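Local coordinates for protein spaetzle C-106 (Drosophila melanogaster, PDB 4LXR) that acts as the disulfide-linked dimeric cytokine ligand of the Toll receptor, switching on signalling in antifungal defence and in dorsal-ventral patterning of the embryo, at residues C68-Q74 against K94-K100. Sequence-based numbering, arbitrary orientation.
Sequences CKQHYTQ and KIPSCCK
Lys94 folds its ammonium group over one face of the Tyr72 ring, a cation-pi contact with NZ 3.5 Å from the ring centroid. Bends at chi3 (58°) and chi4 (79°) turn the lysine chain back over the ring. Pro96 CG meets the same ring at CE1, 4.0 Å away. Further along, Lys100 CE lies over a face of the His71 ring, 3.6 Å from its centroid. The Lys100 chain crosses the imidazole at about a right angle, and Lys100 NZ goes on to a salt bridge with Glu45 of the second subunit. The backbones pair antiparallel, with a beta bulge at Ser97. There His71 O takes two N-H groups from opposite faces of its carbonyl plane: Ser97 N at 2.8 Å and Gln70 NE2 at 3.1 Å. Gln70 OE1 accepts a hydrogen bond from Cys47 N and NE2 also donates to Glu45 O, so both ends of the amide are held by strand 43-47. This two-stranded antiparallel sheet belongs to a cystine-knot cytokine fold. Disulfides tie Cys68 to Cys10 and Cys99 to Cys47, while Cys98 forms the interchain disulfide with Cys98 of the second subunit. Strand 43-47 packs against Gln70, Ile95, Pro96 and Cys98, and the second subunit packs on His71 and Thr73.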
loop_
_atom_site.group_PDB
_atom_site.type_symbol
_atom_site.label_atom_id
_atom_site.label_comp_id
_atom_site.label_asym_id
_atom_site.label_seq_id
_atom_site.Cartn_x
_atom_site.Cartn_y
_atom_site.Cartn_z
ATOM N N CYS C 68 -10.763 -20.519 3.283
ATOM C CA CYS C 68 -9.504 -20.974 2.729
ATOM C C CYS C 68 -9.541 -20.840 1.206
ATOM O O CYS C 68 -10.486 -21.282 0.551
ATOM C CB CYS C 68 -9.218 -22.408 3.178
ATOM S SG CYS C 68 -8.771 -22.512 4.957
ATOM N N LYS C 69 -8.517 -20.203 0.649
ATOM C CA LYS C 69 -8.438 -19.983 -0.787
ATOM C C LYS C 69 -7.171 -20.566 -1.385
ATOM O O LYS C 69 -6.101 -20.534 -0.770
ATOM C CB LYS C 69 -8.495 -18.489 -1.104
ATOM C CG LYS C 69 -9.769 -17.829 -0.634
ATOM C CD LYS C 69 -10.980 -18.452 -1.301
ATOM C CE LYS C 69 -11.737 -17.414 -2.089
ATOM N NZ LYS C 69 -11.968 -16.217 -1.234
ATOM N N GLN C 70 -7.305 -21.095 -2.594
ATOM C CA GLN C 70 -6.176 -21.645 -3.321
ATOM C C GLN C 70 -5.383 -20.520 -3.983
ATOM O O GLN C 70 -5.956 -19.678 -4.669
ATOM C CB GLN C 70 -6.676 -22.614 -4.393
ATOM C CG GLN C 70 -5.564 -23.237 -5.220
ATOM C CD GLN C 70 -4.698 -24.163 -4.395
ATOM O OE1 GLN C 70 -5.181 -25.155 -3.843
ATOM N NE2 GLN C 70 -3.413 -23.840 -4.294
ATOM N N HIS C 71 -4.068 -20.504 -3.781
ATOM C CA HIS C 71 -3.225 -19.553 -4.501
ATOM C C HIS C 71 -2.352 -20.202 -5.555
ATOM O O HIS C 71 -1.981 -21.381 -5.444
ATOM C CB HIS C 71 -2.355 -18.742 -3.555
ATOM C CG HIS C 71 -3.034 -17.521 -3.037
ATOM N ND1 HIS C 71 -2.394 -16.307 -2.917
ATOM C CD2 HIS C 71 -4.305 -17.325 -2.615
ATOM C CE1 HIS C 71 -3.244 -15.415 -2.437
ATOM N NE2 HIS C 71 -4.410 -16.009 -2.244
ATOM N N TYR C 72 -1.999 -19.403 -6.557
ATOM C CA TYR C 72 -1.299 -19.898 -7.729
ATOM C C TYR C 72 -0.047 -19.091 -8.059
ATOM O O TYR C 72 0.064 -17.903 -7.744
ATOM C CB TYR C 72 -2.235 -19.895 -8.941
ATOM C CG TYR C 72 -3.465 -20.772 -8.792
ATOM C CD1 TYR C 72 -3.429 -22.117 -9.143
ATOM C CD2 TYR C 72 -4.666 -20.252 -8.315
ATOM C CE1 TYR C 72 -4.553 -22.918 -9.019
ATOM C CE2 TYR C 72 -5.796 -21.052 -8.187
ATOM C CZ TYR C 72 -5.732 -22.381 -8.543
ATOM O OH TYR C 72 -6.844 -23.183 -8.416
ATOM N N THR C 73 0.900 -19.768 -8.692
ATOM C CA THR C 73 2.051 -19.127 -9.302
ATOM C C THR C 73 1.938 -19.365 -10.810
ATOM O O THR C 73 1.541 -20.451 -11.232
ATOM C CB THR C 73 3.365 -19.710 -8.738
ATOM O OG1 THR C 73 3.489 -19.348 -7.359
ATOM C CG2 THR C 73 4.567 -19.184 -9.502
ATOM N N GLN C 74 2.252 -18.353 -11.617
ATOM C CA GLN C 74 2.149 -18.475 -13.074
ATOM C C GLN C 74 3.509 -18.657 -13.745
ATOM O O GLN C 74 4.530 -18.200 -13.228
ATOM C CB GLN C 74 1.426 -17.265 -13.675
ATOM C CG GLN C 74 -0.010 -17.089 -13.187
ATOM C CD GLN C 74 -0.912 -16.463 -14.239
ATOM O OE1 GLN C 74 -0.505 -16.271 -15.386
ATOM N NE2 GLN C 74 -2.144 -16.145 -13.854
ATOM N N LYS C 94 -0.255 -21.846 -14.570
ATOM C CA LYS C 94 -0.741 -21.839 -13.186
ATOM C C LYS C 94 -0.346 -23.085 -12.392
ATOM O O LYS C 94 -0.692 -24.210 -12.759
ATOM C CB LYS C 94 -2.266 -21.673 -13.142
ATOM C CG LYS C 94 -2.778 -20.296 -13.556
ATOM C CD LYS C 94 -4.288 -20.324 -13.766
ATOM C CE LYS C 94 -5.031 -20.787 -12.513
ATOM N NZ LYS C 94 -5.163 -19.700 -11.502
ATOM N N ILE C 95 0.371 -22.869 -11.294
ATOM C CA ILE C 95 0.730 -23.937 -10.364
ATOM C C ILE C 95 0.178 -23.605 -8.974
ATOM O O ILE C 95 0.490 -22.549 -8.431
ATOM C CB ILE C 95 2.270 -24.088 -10.262
ATOM C CG1 ILE C 95 2.879 -24.413 -11.626
ATOM C CG2 ILE C 95 2.648 -25.159 -9.259
ATOM C CD1 ILE C 95 2.507 -25.782 -12.156
ATOM N N PRO C 96 -0.656 -24.494 -8.401
ATOM C CA PRO C 96 -1.111 -24.289 -7.016
ATOM C C PRO C 96 0.113 -24.170 -6.116
ATOM O O PRO C 96 0.957 -25.066 -6.147
ATOM C CB PRO C 96 -1.881 -25.573 -6.705
ATOM C CG PRO C 96 -2.296 -26.098 -8.038
ATOM C CD PRO C 96 -1.188 -25.739 -8.981
ATOM N N SER C 97 0.228 -23.074 -5.367
ATOM C CA SER C 97 1.476 -22.766 -4.676
ATOM C C SER C 97 1.338 -22.707 -3.157
ATOM O O SER C 97 2.326 -22.876 -2.444
ATOM C CB SER C 97 2.089 -21.465 -5.205
ATOM O OG SER C 97 1.150 -20.407 -5.139
ATOM N N CYS C 98 0.119 -22.444 -2.686
ATOM C CA CYS C 98 -0.223 -22.525 -1.265
ATOM C C CYS C 98 -1.704 -22.246 -1.017
ATOM O O CYS C 98 -2.421 -21.791 -1.913
ATOM C CB CYS C 98 0.634 -21.581 -0.404
ATOM S SG CYS C 98 0.334 -19.830 -0.640
ATOM N N CYS C 99 -2.134 -22.514 0.216
ATOM C CA CYS C 99 -3.513 -22.331 0.644
ATOM C C CYS C 99 -3.530 -21.312 1.767
ATOM O O CYS C 99 -2.833 -21.460 2.765
ATOM C CB CYS C 99 -4.073 -23.658 1.157
ATOM S SG CYS C 99 -5.858 -23.700 1.432
ATOM N N LYS C 100 -4.308 -20.254 1.616
ATOM C CA LYS C 100 -4.266 -19.194 2.620
ATOM C C LYS C 100 -5.656 -18.793 3.044
ATOM O O LYS C 100 -6.612 -18.928 2.278
ATOM C CB LYS C 100 -3.514 -17.964 2.092
ATOM C CG LYS C 100 -2.124 -18.273 1.563
ATOM C CD LYS C 100 -1.216 -17.037 1.557
ATOM C CE LYS C 100 -1.494 -16.120 0.387
ATOM N NZ LYS C 100 -0.637 -14.906 0.486
#